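Side-chain contact in trans-2-enoyl-CoA reductase (Treponema denticola ATCC 35405, PDB 4GGO), which reduces the carbon-carbon double bond of trans-2-enoyl-CoA thioesters such as crotonyl-CoA with NADH, in bacterial (type II) fatty acid synthesis: residues D179-E184 and D377-N382. Residues are numbered along the deposited sequence; the frame is centred on the assembly and turned at random.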
ATOM      1  N   ASP A 179     -11.030  18.157   7.626  1.00 30.52           N
ATOM      2  CA  ASP A 179     -11.994  17.334   6.914  1.00 32.42           C
ATOM      3  C   ASP A 179     -12.026  17.832   5.478  1.00 32.60           C
ATOM      4  O   ASP A 179     -12.543  18.915   5.207  1.00 31.06           O
ATOM      5  CB  ASP A 179     -13.377  17.443   7.564  1.00 32.54           C
ATOM      6  CG  ASP A 179     -14.382  16.458   6.986  1.00 35.29           C
ATOM      7  OD1 ASP A 179     -14.516  16.381   5.746  1.00 36.51           O
ATOM      8  OD2 ASP A 179     -15.046  15.757   7.777  1.00 42.28           O
ATOM      9  N   PRO A 180     -11.465  17.040   4.552  1.00 28.21           N
ATOM     10  CA  PRO A 180     -11.304  17.430   3.146  1.00 29.10           C
ATOM     11  C   PRO A 180     -12.632  17.658   2.427  1.00 33.25           C
ATOM     12  O   PRO A 180     -12.650  18.312   1.385  1.00 32.55           O
ATOM     13  CB  PRO A 180     -10.573  16.231   2.535  1.00 31.19           C
ATOM     14  CG  PRO A 180     -10.925  15.085   3.420  1.00 33.02           C
ATOM     15  CD  PRO A 180     -10.995  15.667   4.799  1.00 32.41           C
ATOM     16  N   PHE A 181     -13.723  17.129   2.975  1.00 34.62           N
ATOM     17  CA  PHE A 181     -15.030  17.263   2.341  1.00 34.46           C
ATOM     18  C   PHE A 181     -15.814  18.478   2.835  1.00 35.29           C
ATOM     19  O   PHE A 181     -16.664  19.008   2.121  1.00 37.68           O
ATOM     20  CB  PHE A 181     -15.851  15.984   2.517  1.00 35.74           C
ATOM     21  CG  PHE A 181     -15.376  14.840   1.666  1.00 33.88           C
ATOM     22  CD1 PHE A 181     -15.748  14.752   0.335  1.00 35.14           C
ATOM     23  CD2 PHE A 181     -14.555  13.857   2.194  1.00 34.15           C
ATOM     24  CE1 PHE A 181     -15.311  13.706  -0.456  1.00 34.00           C
ATOM     25  CE2 PHE A 181     -14.115  12.806   1.408  1.00 34.02           C
ATOM     26  CZ  PHE A 181     -14.494  12.731   0.081  1.00 33.05           C
ATOM     27  N   THR A 182     -15.523  18.919   4.054  1.00 36.48           N
ATOM     28  CA  THR A 182     -16.195  20.084   4.621  1.00 32.18           C
ATOM     29  C   THR A 182     -15.246  21.275   4.717  1.00 36.40           C
ATOM     30  O   THR A 182     -15.683  22.425   4.789  1.00 38.07           O
ATOM     31  CB  THR A 182     -16.761  19.787   6.021  1.00 33.67           C
ATOM     32  OG1 THR A 182     -15.681  19.516   6.923  1.00 32.71           O
ATOM     33  CG2 THR A 182     -17.698  18.586   5.977  1.00 33.78           C
ATOM     34  N   GLY A 183     -13.948  20.993   4.722  1.00 33.02           N
ATOM     35  CA  GLY A 183     -12.939  22.033   4.800  1.00 31.72           C
ATOM     36  C   GLY A 183     -12.693  22.512   6.217  1.00 25.90           C
ATOM     37  O   GLY A 183     -11.965  23.478   6.435  1.00 26.57           O
ATOM     38  N   GLU A 184     -13.294  21.832   7.188  1.00 26.22           N
ATOM     39  CA  GLU A 184     -13.179  22.246   8.583  1.00 29.12           C
ATOM     40  C   GLU A 184     -11.866  21.804   9.224  1.00 28.06           C
ATOM     41  O   GLU A 184     -11.498  20.630   9.166  1.00 30.40           O
ATOM     42  CB  GLU A 184     -14.356  21.711   9.405  1.00 30.70           C
ATOM     43  CG  GLU A 184     -14.357  22.197  10.847  1.00 31.52           C
ATOM     44  CD  GLU A 184     -15.393  21.499  11.711  1.00 39.41           C
ATOM     45  OE1 GLU A 184     -16.090  20.595  11.202  1.00 33.27           O
ATOM     46  OE2 GLU A 184     -15.506  21.856  12.902  1.00 36.06           O
ATOM     47  N   ASP A 377      -8.320  11.044  -4.066  1.00 23.44           N
ATOM     48  CA  ASP A 377      -7.605   9.838  -3.658  1.00 26.28           C
ATOM     49  C   ASP A 377      -8.443   8.972  -2.723  1.00 28.48           C
ATOM     50  O   ASP A 377      -8.447   7.746  -2.835  1.00 24.30           O
ATOM     51  CB  ASP A 377      -6.270  10.189  -2.999  1.00 22.71           C
ATOM     52  CG  ASP A 377      -5.250  10.707  -3.992  1.00 30.28           C
ATOM     53  OD1 ASP A 377      -5.488  10.572  -5.212  1.00 35.15           O
ATOM     54  OD2 ASP A 377      -4.208  11.239  -3.557  1.00 34.36           O
ATOM     55  N   PHE A 378      -9.153   9.619  -1.805  1.00 25.30           N
ATOM     56  CA  PHE A 378     -10.035   8.916  -0.882  1.00 29.77           C
ATOM     57  C   PHE A 378     -11.165   8.213  -1.627  1.00 22.15           C
ATOM     58  O   PHE A 378     -11.514   7.074  -1.315  1.00 27.61           O
ATOM     59  CB  PHE A 378     -10.613   9.896   0.145  1.00 26.93           C
ATOM     60  CG  PHE A 378     -11.569   9.263   1.118  1.00 30.46           C
ATOM     61  CD1 PHE A 378     -11.099   8.584   2.229  1.00 31.24           C
ATOM     62  CD2 PHE A 378     -12.938   9.353   0.922  1.00 32.08           C
ATOM     63  CE1 PHE A 378     -11.976   8.003   3.128  1.00 39.16           C
ATOM     64  CE2 PHE A 378     -13.820   8.774   1.817  1.00 34.31           C
ATOM     65  CZ  PHE A 378     -13.338   8.099   2.921  1.00 31.48           C
ATOM     66  N   LEU A 379     -11.728   8.897  -2.618  1.00 23.92           N
ATOM     67  CA  LEU A 379     -12.862   8.375  -3.373  1.00 24.14           C
ATOM     68  C   LEU A 379     -12.457   7.347  -4.427  1.00 28.45           C
ATOM     69  O   LEU A 379     -13.173   6.372  -4.656  1.00 28.66           O
ATOM     70  CB  LEU A 379     -13.640   9.519  -4.026  1.00 25.17           C
ATOM     71  CG  LEU A 379     -14.473  10.394  -3.086  1.00 28.76           C
ATOM     72  CD1 LEU A 379     -15.085  11.564  -3.840  1.00 33.34           C
ATOM     73  CD2 LEU A 379     -15.553   9.568  -2.405  1.00 30.04           C
ATOM     74  N   ALA A 380     -11.310   7.565  -5.063  1.00 24.49           N
ATOM     75  CA  ALA A 380     -10.849   6.683  -6.133  1.00 27.40           C
ATOM     76  C   ALA A 380     -10.457   5.302  -5.618  1.00 29.74           C
ATOM     77  O   ALA A 380     -10.437   4.331  -6.376  1.00 26.90           O
ATOM     78  CB  ALA A 380      -9.689   7.316  -6.892  1.00 27.58           C
ATOM     79  N   SER A 381     -10.149   5.218  -4.327  1.00 23.88           N
ATOM     80  CA  SER A 381      -9.799   3.943  -3.710  1.00 31.04           C
ATOM     81  C   SER A 381     -10.983   2.979  -3.733  1.00 28.30           C
ATOM     82  O   SER A 381     -10.806   1.763  -3.660  1.00 29.32           O
ATOM     83  CB  SER A 381      -9.317   4.155  -2.275  1.00 31.15           C
ATOM     84  OG  SER A 381      -8.123   4.916  -2.247  1.00 42.38           O
ATOM     85  N   ASN A 382     -12.187   3.532  -3.839  1.00 26.60           N
ATOM     86  CA  ASN A 382     -13.402   2.728  -3.905  1.00 26.92           C
ATOM     87  C   ASN A 382     -14.101   2.835  -5.257  1.00 28.55           C
ATOM     88  O   ASN A 382     -15.216   2.342  -5.429  1.00 31.80           O
ATOM     89  CB  ASN A 382     -14.360   3.114  -2.776  1.00 31.15           C
ATOM     90  CG  ASN A 382     -13.834   2.726  -1.410  1.00 33.13           C
ATOM     91  OD1 ASN A 382     -12.835   3.270  -0.939  1.00 38.38           O
ATOM     92  ND2 ASN A 382     -14.508   1.783  -0.760  1.00 35.57           N
TER
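Phe181 reaches from the hairpin loop joining strands 173-178 and 185-190 to Phe378 and Leu379 on helix 371-380, and the 123 Å² buried between the segments rests on these three side chains. The loop that presents it is shaped from Asp179 onward. Asp179 OD1 accepts the backbone N of Phe181 at 3.0 Å, nearly in line with its C-O bond, which defines an Asx turn. The same oxygen takes Thr182 N at 3.2 Å, from a position 50° above the carboxylate plane. Pro180 follows, its carbonyl O hydrogen-bonded to Arg375 one helical turn before Leu379, and this gives the loop a polar tie to the same helix.

At Phe181, CG lies anti to the carbonyl carbon (chi1 -73°), directing the ring at the helix with its far end leading. Phe181 CE2 meets Phe378 CD2 at 3.7 Å. The ring planes are inclined at 73° and the centroids lie 5.8 Å apart, an oblique pairing, neither a stack nor edge-to-face. Beside it, Leu379 CG stands in the plane of the Phe181 ring, 3.9 Å from CZ, and Leu379 CD1 approaches CE1 at 4.0 Å. The outer edge of one ring thus touches both consecutive helix residues.

The contact joins the catalytic region of the TER family, which holds the loop, to the family's C-terminal region, which holds the helix. Phe378 thus touches the loop residue Phe181 and lies beside Val281, an NAD(+)-binding residue. With no hydrogen bond directly linking the two segments, their contact is wholly apolar, consistent with van der Waals attachment at the surface.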